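Local coordinates for protein poly-beta-1,6-N-acetyl-D-glucosamine N-deacetylase (Aggregatibacter actinomycetemcomitans, PDB 4U10) that probably removes N-acetyl groups from poly-beta-1,6-N-acetyl-D-glucosamine through its metal-binding polysaccharide deacetylase domain, the part of a longer protein present here, at residues D2-L7 against V49-I54; V69-D74 against P86-Y91; D128-M133 against V139-H144; Q186-S191 against M206-G211. All coordinates share one frame; numbering follows the deposited sequence.

All four contacts are buried, apolar and without a hydrogen bond between their paired segments; each sets a helix against a strand or the loop that follows one. Contacts 1 and 2 lie on neighbouring strands of the mixed sheet, joined where Ser72 OG meets Leu7 O, and contact 3 reaches the same sheet through strand 139-141. Contact 4 lies on the smaller parallel sheet. Aromatic rings take the load in contacts 1 and 4; aliphatic chains carry most of contacts 2 and 3, with Phe73 added in contact 2. At or just past strand ends, Asp74 and His144 bind zinc ions sharing a water, and Val207 O of contact 4 bonds to His144 ND1.

Contact 1: residues D2-L7 against V49-I54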
loop_
_atom_site.group_PDB
_atom_site.type_symbol
_atom_site.label_atom_id
_atom_site.label_comp_id
_atom_site.label_asym_id
_atom_site.label_seq_id
_atom_site.Cartn_x
_atom_site.Cartn_y
_atom_site.Cartn_z
ATOM N N ASP A 2 2.793 -1.182 23.391
ATOM C CA ASP A 2 1.633 -1.650 22.637
ATOM C C ASP A 2 1.327 -0.769 21.370
ATOM O O ASP A 2 0.302 -0.945 20.724
ATOM C CB ASP A 2 0.406 -1.707 23.566
ATOM C CG ASP A 2 0.099 -0.359 24.207
ATOM O OD1 ASP A 2 1.020 0.482 24.224
ATOM O OD2 ASP A 2 -1.041 -0.130 24.681
ATOM N N ARG A 3 2.203 0.164 21.031
ATOM C CA ARG A 3 1.927 1.144 19.987
ATOM C C ARG A 3 2.893 0.880 18.842
ATOM O O ARG A 3 4.014 0.400 19.063
ATOM C CB ARG A 3 2.186 2.568 20.465
ATOM C CG ARG A 3 1.852 2.846 21.906
ATOM C CD ARG A 3 0.358 2.936 22.150
ATOM N NE ARG A 3 0.043 4.028 23.060
ATOM C CZ ARG A 3 0.218 5.310 22.754
ATOM N NH1 ARG A 3 0.712 5.658 21.575
ATOM N NH2 ARG A 3 -0.095 6.252 23.627
ATOM N N TYR A 4 2.484 1.254 17.636
ATOM C CA TYR A 4 3.388 1.313 16.489
ATOM C C TYR A 4 2.935 2.396 15.490
ATOM O O TYR A 4 1.714 2.736 15.417
ATOM C CB TYR A 4 3.513 -0.073 15.834
ATOM C CG TYR A 4 2.255 -0.561 15.151
ATOM C CD1 TYR A 4 1.261 -1.244 15.876
ATOM C CD2 TYR A 4 2.030 -0.277 13.816
ATOM C CE1 TYR A 4 0.098 -1.670 15.256
ATOM C CE2 TYR A 4 0.897 -0.731 13.174
ATOM C CZ TYR A 4 -0.072 -1.407 13.897
ATOM O OH TYR A 4 -1.179 -1.843 13.290
ATOM N N GLY A 5 3.930 2.936 14.770
ATOM C CA GLY A 5 3.717 3.887 13.708
ATOM C C GLY A 5 3.914 3.198 12.356
ATOM O O GLY A 5 4.562 2.187 12.269
ATOM N N VAL A 6 3.376 3.786 11.304
ATOM C CA VAL A 6 3.484 3.231 9.972
ATOM C C VAL A 6 3.879 4.303 8.977
ATOM O O VAL A 6 3.256 5.347 8.953
ATOM C CB VAL A 6 2.178 2.527 9.508
ATOM C CG1 VAL A 6 2.430 1.855 8.156
ATOM C CG2 VAL A 6 1.710 1.467 10.513
ATOM N N LEU A 7 4.876 4.048 8.129
ATOM C CA LEU A 7 5.205 4.986 7.057
ATOM C C LEU A 7 4.712 4.500 5.698
ATOM O O LEU A 7 4.881 3.328 5.347
ATOM C CB LEU A 7 6.678 5.248 6.969
ATOM C CG LEU A 7 7.489 5.636 8.249
ATOM C CD1 LEU A 7 8.946 6.003 7.906
ATOM C CD2 LEU A 7 6.781 6.774 8.979
ATOM N N VAL A 49 9.759 -3.199 12.522
ATOM C CA VAL A 49 9.250 -4.532 12.756
ATOM C C VAL A 49 8.422 -4.984 11.548
ATOM O O VAL A 49 7.921 -4.183 10.781
ATOM C CB VAL A 49 8.364 -4.566 14.010
ATOM C CG1 VAL A 49 9.179 -4.082 15.227
ATOM C CG2 VAL A 49 7.110 -3.747 13.769
ATOM N N SER A 50 8.285 -6.285 11.383
ATOM C CA SER A 50 7.500 -6.834 10.296
ATOM C C SER A 50 6.044 -6.910 10.726
ATOM O O SER A 50 5.711 -6.868 11.934
ATOM C CB SER A 50 7.990 -8.249 10.000
ATOM O OG SER A 50 7.756 -9.117 11.119
ATOM N N TRP A 51 5.158 -7.031 9.736
ATOM C CA TRP A 51 3.776 -7.211 10.020
ATOM C C TRP A 51 3.575 -8.459 10.871
ATOM O O TRP A 51 2.724 -8.471 11.773
ATOM C CB TRP A 51 2.930 -7.220 8.737
ATOM C CG TRP A 51 1.494 -7.185 9.034
ATOM C CD1 TRP A 51 0.639 -8.173 8.789
ATOM C CD2 TRP A 51 0.733 -6.138 9.690
ATOM N NE1 TRP A 51 -0.601 -7.842 9.236
ATOM C CE2 TRP A 51 -0.579 -6.588 9.776
ATOM C CE3 TRP A 51 1.032 -4.860 10.180
ATOM C CZ2 TRP A 51 -1.607 -5.827 10.344
ATOM C CZ3 TRP A 51 0.047 -4.142 10.762
ATOM C CH2 TRP A 51 -1.276 -4.628 10.841
ATOM N N GLN A 52 4.311 -9.505 10.571
ATOM C CA GLN A 52 4.214 -10.744 11.376
ATOM C C GLN A 52 4.431 -10.495 12.903
ATOM O O GLN A 52 3.716 -11.083 13.755
ATOM C CB GLN A 52 5.137 -11.790 10.794
ATOM C CG GLN A 52 4.913 -13.179 11.318
ATOM C CD GLN A 52 3.500 -13.687 11.159
ATOM O OE1 GLN A 52 3.033 -13.925 10.056
ATOM N NE2 GLN A 52 2.869 -13.975 12.255
ATOM N N GLN A 53 5.372 -9.623 13.254
ATOM C CA GLN A 53 5.599 -9.255 14.660
ATOM C C GLN A 53 4.421 -8.528 15.254
ATOM O O GLN A 53 4.092 -8.719 16.434
ATOM C CB GLN A 53 6.841 -8.363 14.776
ATOM C CG GLN A 53 8.133 -9.132 14.565
ATOM C CD GLN A 53 9.310 -8.222 14.608
ATOM O OE1 GLN A 53 9.740 -7.712 13.577
ATOM N NE2 GLN A 53 9.746 -7.893 15.812
ATOM N N ILE A 54 3.776 -7.679 14.442
ATOM C CA ILE A 54 2.509 -7.070 14.840
ATOM C C ILE A 54 1.455 -8.144 15.145
ATOM O O ILE A 54 0.769 -8.092 16.161
ATOM C CB ILE A 54 1.933 -6.132 13.740
ATOM C CG1 ILE A 54 2.911 -5.018 13.339
ATOM C CG2 ILE A 54 0.669 -5.493 14.205
ATOM C CD1 ILE A 54 3.424 -4.182 14.481
#
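Tyr4 packs on Ile54 with a ring face and meets Trp51 with its hydroxyl end, joining strand 3-13 of the mixed sheet to the first turn of helix 51-58 in the polysaccharide deacetylase fold. The contact is almost wholly apolar, and no hydrogen bond crosses it. Ile54 supplies the CH-pi part: its CD1 sits over one face of the phenol, 4.0 Å from the centroid of the Tyr4 ring and 15° off the normal. CG2 of the same isoleucine reaches the ring farther out, 4.0 Å from Tyr4 CE1. A chi1 of 68° sets Tyr4 CG between the backbone N and the carbonyl carbon, and the ring projects from there to the helix.

The aromatic part is different in kind. Tyr4 OH arrives at the rim of the indole, near its plane, 3.6 Å from Trp51 CZ3, so that the hydroxyl end, not a ring face, makes this contact. Trp51 also meets Phe230 and His228 edge-to-face, while Val245 packs on Tyr4.

At the helix start Ser50 and Gln53 form a capping box. Gln53 N donates to Ser50 OG over 3.2 Å, and the reciprocal bond runs from Ser50 N to Gln53 OE1 at 3.0 Å. This second bond is nearly straight, although the donor stands 35° out of the Gln53 carbonyl plane.

Contact 2: residues V69-D74 against P86-Y91; sequences VVLSFD and PILKAY. With ZN (zinc ion), chain D.
Strand 69-74 and helical segment 86-91 come closest at Leu71 and Leu88, whose CA atoms are 9.9 Å apart, a separation bridged by side chains alone. Leu88 is the one helix residue that touches the strand, its CG anti to the carbonyl carbon (chi1 -63°) and the branch directed at Leu71. Its CD2 methyl meets Leu71 CD1 at 4.1 Å, the two leucines running past each other in opposite directions. The same methyl lies 4.4 Å from Phe73 CE1, approaching that ring obliquely. Leu71 and Phe73, two positions apart, thus offer one apolar surface to a single leucine branch. At the strand end Asp74 OD2 binds a zinc ion at 2.1 Å, with His10 as another ligand, while Arg247 forms a salt bridge to Asp74 OD1 and may steady the carboxylate. The packing belongs to the beta-alpha-beta unit made by strand 68-75, helix 79-91 and strand 95-99, whose Ala95 touches Leu71, Phe73 and Leu88; Phe38 of helix 31-42 packs on both leucines.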
loop_
_atom_site.group_PDB
_atom_site.type_symbol
_atom_site.label_atom_id
_atom_site.label_comp_id
_atom_site.label_asym_id
_atom_site.label_seq_id
_atom_site.Cartn_x
_atom_site.Cartn_y
_atom_site.Cartn_z
ATOM N N VAL A 69 7.979 0.456 14.347
ATOM C CA VAL A 69 7.575 1.154 13.152
ATOM C C VAL A 69 7.467 0.112 12.041
ATOM O O VAL A 69 8.297 -0.787 11.940
ATOM C CB VAL A 69 8.655 2.163 12.742
ATOM C CG1 VAL A 69 8.330 2.774 11.389
ATOM C CG2 VAL A 69 8.816 3.218 13.829
ATOM N N VAL A 70 6.432 0.240 11.214
ATOM C CA VAL A 70 6.221 -0.608 10.044
ATOM C C VAL A 70 6.457 0.266 8.790
ATOM O O VAL A 70 5.983 1.421 8.692
ATOM C CB VAL A 70 4.804 -1.209 9.989
ATOM C CG1 VAL A 70 4.583 -2.097 8.720
ATOM C CG2 VAL A 70 4.537 -2.078 11.195
ATOM N N LEU A 71 7.128 -0.301 7.801
ATOM C CA LEU A 71 7.362 0.385 6.528
ATOM C C LEU A 71 6.416 -0.198 5.494
ATOM O O LEU A 71 6.312 -1.378 5.438
ATOM C CB LEU A 71 8.788 0.110 6.035
ATOM C CG LEU A 71 9.942 0.545 6.922
ATOM C CD1 LEU A 71 11.295 0.147 6.322
ATOM C CD2 LEU A 71 9.901 2.025 7.205
ATOM N N SER A 72 5.790 0.636 4.637
ATOM C CA SER A 72 4.824 0.184 3.642
ATOM C C SER A 72 5.022 0.870 2.276
ATOM O O SER A 72 5.361 2.063 2.231
ATOM C CB SER A 72 3.391 0.354 4.144
ATOM O OG SER A 72 3.022 1.710 4.388
ATOM N N PHE A 73 4.881 0.083 1.189
ATOM C CA PHE A 73 5.141 0.569 -0.150
ATOM C C PHE A 73 3.962 0.192 -1.009
ATOM O O PHE A 73 3.504 -0.965 -0.990
ATOM C CB PHE A 73 6.421 0.005 -0.742
ATOM C CG PHE A 73 7.641 0.355 0.048
ATOM C CD1 PHE A 73 8.024 -0.414 1.158
ATOM C CD2 PHE A 73 8.443 1.432 -0.320
ATOM C CE1 PHE A 73 9.139 -0.038 1.909
ATOM C CE2 PHE A 73 9.542 1.780 0.416
ATOM C CZ PHE A 73 9.882 1.057 1.546
ATOM N N ASP A 74 3.371 1.212 -1.622
ATOM C CA ASP A 74 2.139 1.050 -2.404
ATOM C C ASP A 74 2.359 1.081 -3.923
ATOM O O ASP A 74 3.130 1.906 -4.421
ATOM C CB ASP A 74 1.126 2.162 -2.149
ATOM C CG ASP A 74 0.561 2.208 -0.736
ATOM O OD1 ASP A 74 0.832 1.329 0.108
ATOM O OD2 ASP A 74 -0.260 3.158 -0.515
ATOM N N PRO A 86 16.737 -4.135 -2.537
ATOM C CA PRO A 86 18.145 -4.260 -2.157
ATOM C C PRO A 86 18.499 -3.461 -0.860
ATOM O O PRO A 86 19.260 -3.955 -0.028
ATOM C CB PRO A 86 18.909 -3.713 -3.364
ATOM C CG PRO A 86 17.938 -3.679 -4.503
ATOM C CD PRO A 86 16.552 -3.656 -3.909
ATOM N N ILE A 87 17.898 -2.283 -0.709
ATOM C CA ILE A 87 18.070 -1.436 0.444
ATOM C C ILE A 87 17.451 -2.081 1.663
ATOM O O ILE A 87 18.077 -2.114 2.712
ATOM C CB ILE A 87 17.499 -0.029 0.210
ATOM C CG1 ILE A 87 18.308 0.694 -0.883
ATOM C CG2 ILE A 87 17.585 0.825 1.496
ATOM C CD1 ILE A 87 17.626 1.948 -1.422
ATOM N N LEU A 88 16.261 -2.670 1.522
ATOM C CA LEU A 88 15.641 -3.347 2.696
ATOM C C LEU A 88 16.534 -4.464 3.191
ATOM O O LEU A 88 16.709 -4.622 4.419
ATOM C CB LEU A 88 14.257 -3.894 2.378
ATOM C CG LEU A 88 13.132 -2.934 1.987
ATOM C CD1 LEU A 88 11.896 -3.663 1.478
ATOM C CD2 LEU A 88 12.856 -2.023 3.178
ATOM N N LYS A 89 17.078 -5.234 2.251
ATOM C CA LYS A 89 17.983 -6.321 2.543
ATOM C C LYS A 89 19.268 -5.837 3.247
ATOM O O LYS A 89 19.661 -6.432 4.213
ATOM C CB LYS A 89 18.366 -7.103 1.295
ATOM C CG LYS A 89 17.227 -7.886 0.722
ATOM C CD LYS A 89 17.696 -8.908 -0.279
ATOM C CE LYS A 89 18.258 -8.232 -1.515
ATOM N NZ LYS A 89 18.338 -9.170 -2.687
ATOM N N ALA A 90 19.896 -4.787 2.739
ATOM C CA ALA A 90 21.055 -4.136 3.377
ATOM C C ALA A 90 20.805 -3.656 4.821
ATOM O O ALA A 90 21.653 -3.805 5.691
ATOM C CB ALA A 90 21.459 -2.918 2.549
ATOM N N TYR A 91 19.645 -3.080 5.072
ATOM C CA TYR A 91 19.286 -2.668 6.417
ATOM C C TYR A 91 18.665 -3.756 7.285
ATOM O O TYR A 91 18.394 -3.526 8.459
ATOM C CB TYR A 91 18.317 -1.497 6.310
ATOM C CG TYR A 91 19.050 -0.211 6.031
ATOM C CD1 TYR A 91 19.472 0.122 4.767
ATOM C CD2 TYR A 91 19.293 0.687 7.079
ATOM C CE1 TYR A 91 20.139 1.343 4.539
ATOM C CE2 TYR A 91 19.974 1.878 6.881
ATOM C CZ TYR A 91 20.431 2.197 5.620
ATOM O OH TYR A 91 21.079 3.415 5.478
HETATM ZN ZN ZN D . -0.815 4.801 -1.686
HETATM O O HOH W 1 -2.066 4.523 -3.224
#

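Contact 3: residues D128-M133 against V139-H144; sequences DQVREM and VEIASH. Unlike the reference sequence in segment 128-133: Asp128 (reference Glu). With ZN (zinc ion), chain C.
Val130 holds CG1 anti to its backbone N (chi1 177°), and Ile141 turns CG1 beside its own N (chi1 -44°), with CD1 folded back by a chi2 of -53°; together they bring Val130 CG1 within 3.5 Å of Ile141 CD1. The two chains meet obliquely, methyl against methyl. One helical turn on, Val139 packs against the backbone and the root of Met133, a selenomethionine: Val139 CB lies 3.6 Å from Met133 O, and Val139 CG2 3.8 Å from Met133 CB. The end of Met133 leads away from Val139, its side chain also packing on Met80 and Tyr85 of helix 79-91. Helix 127-135 is thereby laid against strand 139-141, which pairs in parallel with strand 95-99, while Ile195 and Ile199 of helix 177-199 cover Ile141.

Beyond the strand the chain reaches His144, whose NE2 binds a zinc ion at 2.1 Å; Asp75, His149 and a water complete the site. Its other ring nitrogen, ND1, is hydrogen-bonded to Val207 O, a second-shell bond that limits rotation of the imidazole. No hydrogen bond crosses from helix to strand: apolar packing positions the strand, and the loop after it carries the zinc ligand.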
loop_
_atom_site.group_PDB
_atom_site.type_symbol
_atom_site.label_atom_id
_atom_site.label_comp_id
_atom_site.label_asym_id
_atom_site.label_seq_id
_atom_site.Cartn_x
_atom_site.Cartn_y
_atom_site.Cartn_z
ATOM N N ASP A 128 7.053 -13.252 -10.225
ATOM C CA ASP A 128 8.329 -13.888 -9.878
ATOM C C ASP A 128 9.053 -12.983 -8.911
ATOM O O ASP A 128 9.491 -13.420 -7.894
ATOM C CB ASP A 128 9.263 -14.112 -11.100
ATOM C CG ASP A 128 8.624 -15.016 -12.206
ATOM O OD1 ASP A 128 7.985 -16.083 -11.897
ATOM O OD2 ASP A 128 8.747 -14.647 -13.412
ATOM N N GLN A 129 9.136 -11.703 -9.232
ATOM C CA GLN A 129 9.772 -10.734 -8.326
ATOM C C GLN A 129 9.118 -10.637 -6.969
ATOM O O GLN A 129 9.791 -10.491 -5.948
ATOM C CB GLN A 129 9.786 -9.409 -9.041
ATOM C CG GLN A 129 10.782 -9.330 -10.134
ATOM C CD GLN A 129 10.606 -8.117 -11.037
ATOM O OE1 GLN A 129 9.576 -7.499 -11.068
ATOM N NE2 GLN A 129 11.653 -7.756 -11.739
ATOM N N VAL A 130 7.787 -10.749 -6.931
ATOM C CA VAL A 130 7.038 -10.683 -5.689
ATOM C C VAL A 130 7.294 -11.916 -4.839
ATOM O O VAL A 130 7.472 -11.788 -3.578
ATOM C CB VAL A 130 5.534 -10.595 -5.949
ATOM C CG1 VAL A 130 4.744 -10.590 -4.640
ATOM C CG2 VAL A 130 5.200 -9.388 -6.812
ATOM N N ARG A 131 7.263 -13.102 -5.492
ATOM C CA ARG A 131 7.644 -14.364 -4.794
ATOM C C ARG A 131 9.033 -14.326 -4.147
ATOM O O ARG A 131 9.174 -14.712 -3.003
ATOM C CB ARG A 131 7.529 -15.593 -5.728
ATOM C CG ARG A 131 6.129 -16.209 -5.780
ATOM C CD ARG A 131 6.168 -17.513 -6.593
ATOM N NE ARG A 131 6.500 -17.235 -7.992
ATOM C CZ ARG A 131 5.615 -16.885 -8.901
ATOM N NH1 ARG A 131 4.316 -16.775 -8.557
ATOM N NH2 ARG A 131 5.987 -16.617 -10.161
ATOM N N GLU A 132 10.037 -13.853 -4.867
ATOM C CA GLU A 132 11.389 -13.722 -4.308
ATOM C C GLU A 132 11.417 -12.815 -3.055
ATOM O O GLU A 132 12.040 -13.143 -2.025
ATOM C CB GLU A 132 12.355 -13.199 -5.381
ATOM C CG GLU A 132 13.797 -13.172 -4.941
ATOM C CD GLU A 132 14.725 -12.468 -5.923
ATOM O OE1 GLU A 132 14.478 -12.466 -7.158
ATOM O OE2 GLU A 132 15.756 -11.906 -5.466
HETATM N N MSE A 133 10.739 -11.690 -3.139
HETATM C CA MSE A 133 10.686 -10.737 -2.024
HETATM C C MSE A 133 9.997 -11.315 -0.843
HETATM O O MSE A 133 10.430 -11.111 0.265
HETATM C CB MSE A 133 9.970 -9.411 -2.423
HETATM C CG MSE A 133 10.941 -8.612 -3.263
HETATM SE SE MSE A 133 10.375 -6.839 -3.832
HETATM C CE MSE A 133 8.857 -7.320 -4.964
ATOM N N VAL A 139 9.295 -9.108 3.179
ATOM C CA VAL A 139 8.206 -8.385 2.545
ATOM C C VAL A 139 6.897 -9.175 2.656
ATOM O O VAL A 139 6.784 -10.298 2.142
ATOM C CB VAL A 139 8.521 -8.109 1.075
ATOM C CG1 VAL A 139 7.397 -7.258 0.413
ATOM C CG2 VAL A 139 9.924 -7.492 0.907
ATOM N N GLU A 140 5.921 -8.566 3.318
ATOM C CA GLU A 140 4.560 -9.047 3.429
ATOM C C GLU A 140 3.760 -8.476 2.230
ATOM O O GLU A 140 3.834 -7.260 1.968
ATOM C CB GLU A 140 3.975 -8.489 4.725
ATOM C CG GLU A 140 2.455 -8.610 4.917
ATOM C CD GLU A 140 2.077 -9.786 5.776
ATOM O OE1 GLU A 140 2.919 -10.219 6.554
ATOM O OE2 GLU A 140 0.965 -10.263 5.674
ATOM N N ILE A 141 3.073 -9.354 1.486
ATOM C CA ILE A 141 2.160 -8.940 0.391
ATOM C C ILE A 141 0.729 -8.600 0.846
ATOM O O ILE A 141 0.009 -9.426 1.318
ATOM C CB ILE A 141 2.126 -9.957 -0.747
ATOM C CG1 ILE A 141 3.527 -10.408 -1.078
ATOM C CG2 ILE A 141 1.527 -9.304 -1.996
ATOM C CD1 ILE A 141 4.520 -9.260 -1.362
ATOM N N ALA A 142 0.358 -7.335 0.718
ATOM C CA ALA A 142 -0.989 -6.884 0.989
ATOM C C ALA A 142 -1.724 -6.589 -0.288
ATOM O O ALA A 142 -1.125 -6.367 -1.339
ATOM C CB ALA A 142 -0.939 -5.649 1.818
ATOM N N SER A 143 -3.037 -6.513 -0.190
ATOM C CA SER A 143 -3.840 -6.064 -1.318
ATOM C C SER A 143 -3.888 -4.564 -1.390
ATOM O O SER A 143 -3.833 -3.853 -0.337
ATOM C CB SER A 143 -5.263 -6.584 -1.150
ATOM O OG SER A 143 -6.101 -6.190 -2.193
ATOM N N HIS A 144 -4.106 -4.077 -2.632
ATOM C CA HIS A 144 -4.352 -2.670 -2.937
ATOM C C HIS A 144 -5.442 -2.637 -4.015
ATOM O O HIS A 144 -5.473 -1.732 -4.863
ATOM C CB HIS A 144 -3.073 -2.058 -3.482
ATOM C CG HIS A 144 -2.955 -0.562 -3.378
ATOM N ND1 HIS A 144 -3.386 0.181 -2.296
ATOM C CD2 HIS A 144 -2.251 0.293 -4.153
ATOM C CE1 HIS A 144 -3.026 1.433 -2.455
ATOM N NE2 HIS A 144 -2.315 1.521 -3.567
HETATM ZN ZN ZN C . -1.831 3.276 -4.607
HETATM O O HOH W 1 -2.066 4.523 -3.224
#

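Contact 4: residues Q186-S191 against M206-G211; sequences QDFSRS and MVWPYG
Beside the zinc site that includes His144, Met206 and Trp208 form an apolar layer with Phe188 of helix 177-199. Met206, a selenomethionine, presents its methyl to one face of the phenyl: CE stands 3.5 Å from the centroid of the Phe188 ring, 18° off the normal, in a CH-pi contact. Its nearest ring atom is Phe188 CD1 at 3.4 Å. The selenium follows farther back above the same face, 5.0 Å from the Phe188 centroid, giving a Met-aromatic contact. Bends at chi2 (68°) and chi3 (79°) curl the Met206 chain so that CE leads.

This packing sets helix 177-199 on strand 205-207, an outermost strand of the three-stranded parallel sheet, and Ala221 of helix 215-222 touches both Phe188 and Met206. Trp208, just past the strand, receives Phe188 at its rim: Phe188 CZ lies in the indole plane, 4.0 Å from Trp208 CZ3. One face of that indole is covered from within the segment by Met206 CG, 3.3 Å above the Trp208 plane.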
loop_
_atom_site.group_PDB
_atom_site.type_symbol
_atom_site.label_atom_id
_atom_site.label_comp_id
_atom_site.label_asym_id
_atom_site.label_seq_id
_atom_site.Cartn_x
_atom_site.Cartn_y
_atom_site.Cartn_z
ATOM N N GLN A 186 -16.590 -8.179 -4.884
ATOM C CA GLN A 186 -16.006 -9.097 -5.889
ATOM C C GLN A 186 -14.602 -8.689 -6.280
ATOM O O GLN A 186 -13.770 -9.563 -6.517
ATOM C CB GLN A 186 -16.899 -9.251 -7.120
ATOM C CG GLN A 186 -18.346 -9.686 -6.764
ATOM C CD GLN A 186 -18.414 -10.866 -5.768
ATOM O OE1 GLN A 186 -19.400 -11.039 -5.040
ATOM N NE2 GLN A 186 -17.370 -11.610 -5.688
ATOM N N ASP A 187 -14.361 -7.367 -6.380
ATOM C CA ASP A 187 -13.009 -6.902 -6.716
ATOM C C ASP A 187 -12.021 -7.340 -5.631
ATOM O O ASP A 187 -10.988 -7.883 -5.953
ATOM C CB ASP A 187 -12.951 -5.390 -6.869
ATOM C CG ASP A 187 -11.574 -4.914 -7.284
ATOM O OD1 ASP A 187 -10.789 -4.698 -6.344
ATOM O OD2 ASP A 187 -11.303 -4.844 -8.511
ATOM N N PHE A 188 -12.346 -7.085 -4.364
ATOM C CA PHE A 188 -11.500 -7.509 -3.261
ATOM C C PHE A 188 -11.277 -8.988 -3.185
ATOM O O PHE A 188 -10.183 -9.444 -2.888
ATOM C CB PHE A 188 -11.998 -6.985 -1.905
ATOM C CG PHE A 188 -12.149 -5.492 -1.838
ATOM C CD1 PHE A 188 -11.544 -4.668 -2.778
ATOM C CD2 PHE A 188 -12.821 -4.893 -0.767
ATOM C CE1 PHE A 188 -11.664 -3.338 -2.737
ATOM C CE2 PHE A 188 -12.951 -3.531 -0.700
ATOM C CZ PHE A 188 -12.342 -2.723 -1.685
ATOM N N SER A 189 -12.325 -9.759 -3.383
ATOM C CA SER A 189 -12.223 -11.187 -3.413
ATOM C C SER A 189 -11.354 -11.708 -4.595
ATOM O O SER A 189 -10.535 -12.590 -4.403
ATOM C CB SER A 189 -13.617 -11.786 -3.459
ATOM O OG SER A 189 -13.541 -13.069 -3.995
ATOM N N ARG A 190 -11.465 -11.129 -5.789
ATOM C CA ARG A 190 -10.518 -11.485 -6.863
ATOM C C ARG A 190 -9.058 -11.128 -6.549
ATOM O O ARG A 190 -8.144 -11.823 -6.950
ATOM C CB ARG A 190 -10.865 -10.785 -8.183
ATOM C CG ARG A 190 -12.198 -11.172 -8.810
ATOM C CD ARG A 190 -12.492 -10.187 -9.960
ATOM N NE ARG A 190 -13.907 -10.152 -10.184
ATOM C CZ ARG A 190 -14.661 -9.099 -10.476
ATOM N NH1 ARG A 190 -14.140 -7.885 -10.638
ATOM N NH2 ARG A 190 -16.002 -9.293 -10.636
ATOM N N SER A 191 -8.828 -9.992 -5.907
ATOM C CA SER A 191 -7.508 -9.605 -5.481
ATOM C C SER A 191 -6.878 -10.624 -4.510
ATOM O O SER A 191 -5.704 -11.021 -4.678
ATOM C CB SER A 191 -7.515 -8.189 -4.916
ATOM O OG SER A 191 -6.266 -7.774 -4.405
HETATM N N MSE A 206 -5.694 -4.904 3.732
HETATM C CA MSE A 206 -6.108 -4.049 2.585
HETATM C C MSE A 206 -5.480 -2.717 2.742
HETATM O O MSE A 206 -5.664 -2.022 3.774
HETATM C CB MSE A 206 -7.616 -4.048 2.450
HETATM C CG MSE A 206 -8.173 -2.901 1.575
HETATM SE SE MSE A 206 -7.587 -3.252 -0.272
HETATM C CE MSE A 206 -8.876 -4.575 -0.724
ATOM N N VAL A 207 -4.767 -2.270 1.702
ATOM C CA VAL A 207 -4.309 -0.911 1.693
ATOM C C VAL A 207 -5.138 -0.085 0.745
ATOM O O VAL A 207 -5.209 -0.381 -0.458
ATOM C CB VAL A 207 -2.806 -0.823 1.316
ATOM C CG1 VAL A 207 -2.335 0.621 1.418
ATOM C CG2 VAL A 207 -1.938 -1.745 2.195
ATOM N N TRP A 208 -5.696 1.025 1.235
ATOM C CA TRP A 208 -6.690 1.767 0.420
ATOM C C TRP A 208 -5.961 2.624 -0.573
ATOM O O TRP A 208 -5.013 3.354 -0.178
ATOM C CB TRP A 208 -7.526 2.672 1.325
ATOM C CG TRP A 208 -8.248 1.927 2.407
ATOM C CD1 TRP A 208 -8.124 2.122 3.746
ATOM C CD2 TRP A 208 -9.239 0.899 2.235
ATOM N NE1 TRP A 208 -8.948 1.255 4.406
ATOM C CE2 TRP A 208 -9.632 0.489 3.510
ATOM C CE3 TRP A 208 -9.798 0.247 1.119
ATOM C CZ2 TRP A 208 -10.556 -0.518 3.705
ATOM C CZ3 TRP A 208 -10.691 -0.719 1.322
ATOM C CH2 TRP A 208 -11.077 -1.104 2.602
ATOM N N PRO A 209 -6.357 2.565 -1.868
ATOM C CA PRO A 209 -5.863 3.564 -2.825
ATOM C C PRO A 209 -6.118 4.973 -2.332
ATOM O O PRO A 209 -7.248 5.293 -1.916
ATOM C CB PRO A 209 -6.759 3.280 -4.072
ATOM C CG PRO A 209 -6.864 1.784 -4.035
ATOM C CD PRO A 209 -7.233 1.603 -2.565
ATOM N N TYR A 210 -5.079 5.810 -2.390
ATOM C CA TYR A 210 -5.149 7.233 -2.054
ATOM C C TYR A 210 -5.544 7.431 -0.608
ATOM O O TYR A 210 -5.955 8.502 -0.238
ATOM C CB TYR A 210 -6.190 7.922 -2.975
ATOM C CG TYR A 210 -6.196 7.473 -4.474
ATOM C CD1 TYR A 210 -5.145 7.703 -5.300
ATOM C CD2 TYR A 210 -7.303 6.830 -5.023
ATOM C CE1 TYR A 210 -5.156 7.284 -6.627
ATOM C CE2 TYR A 210 -7.349 6.437 -6.354
ATOM C CZ TYR A 210 -6.265 6.674 -7.155
ATOM O OH TYR A 210 -6.317 6.282 -8.491
ATOM N N GLY A 211 -5.488 6.410 0.243
ATOM C CA GLY A 211 -5.851 6.640 1.647
ATOM C C GLY A 211 -7.368 6.635 1.902
ATOM O O GLY A 211 -7.781 6.818 3.024
#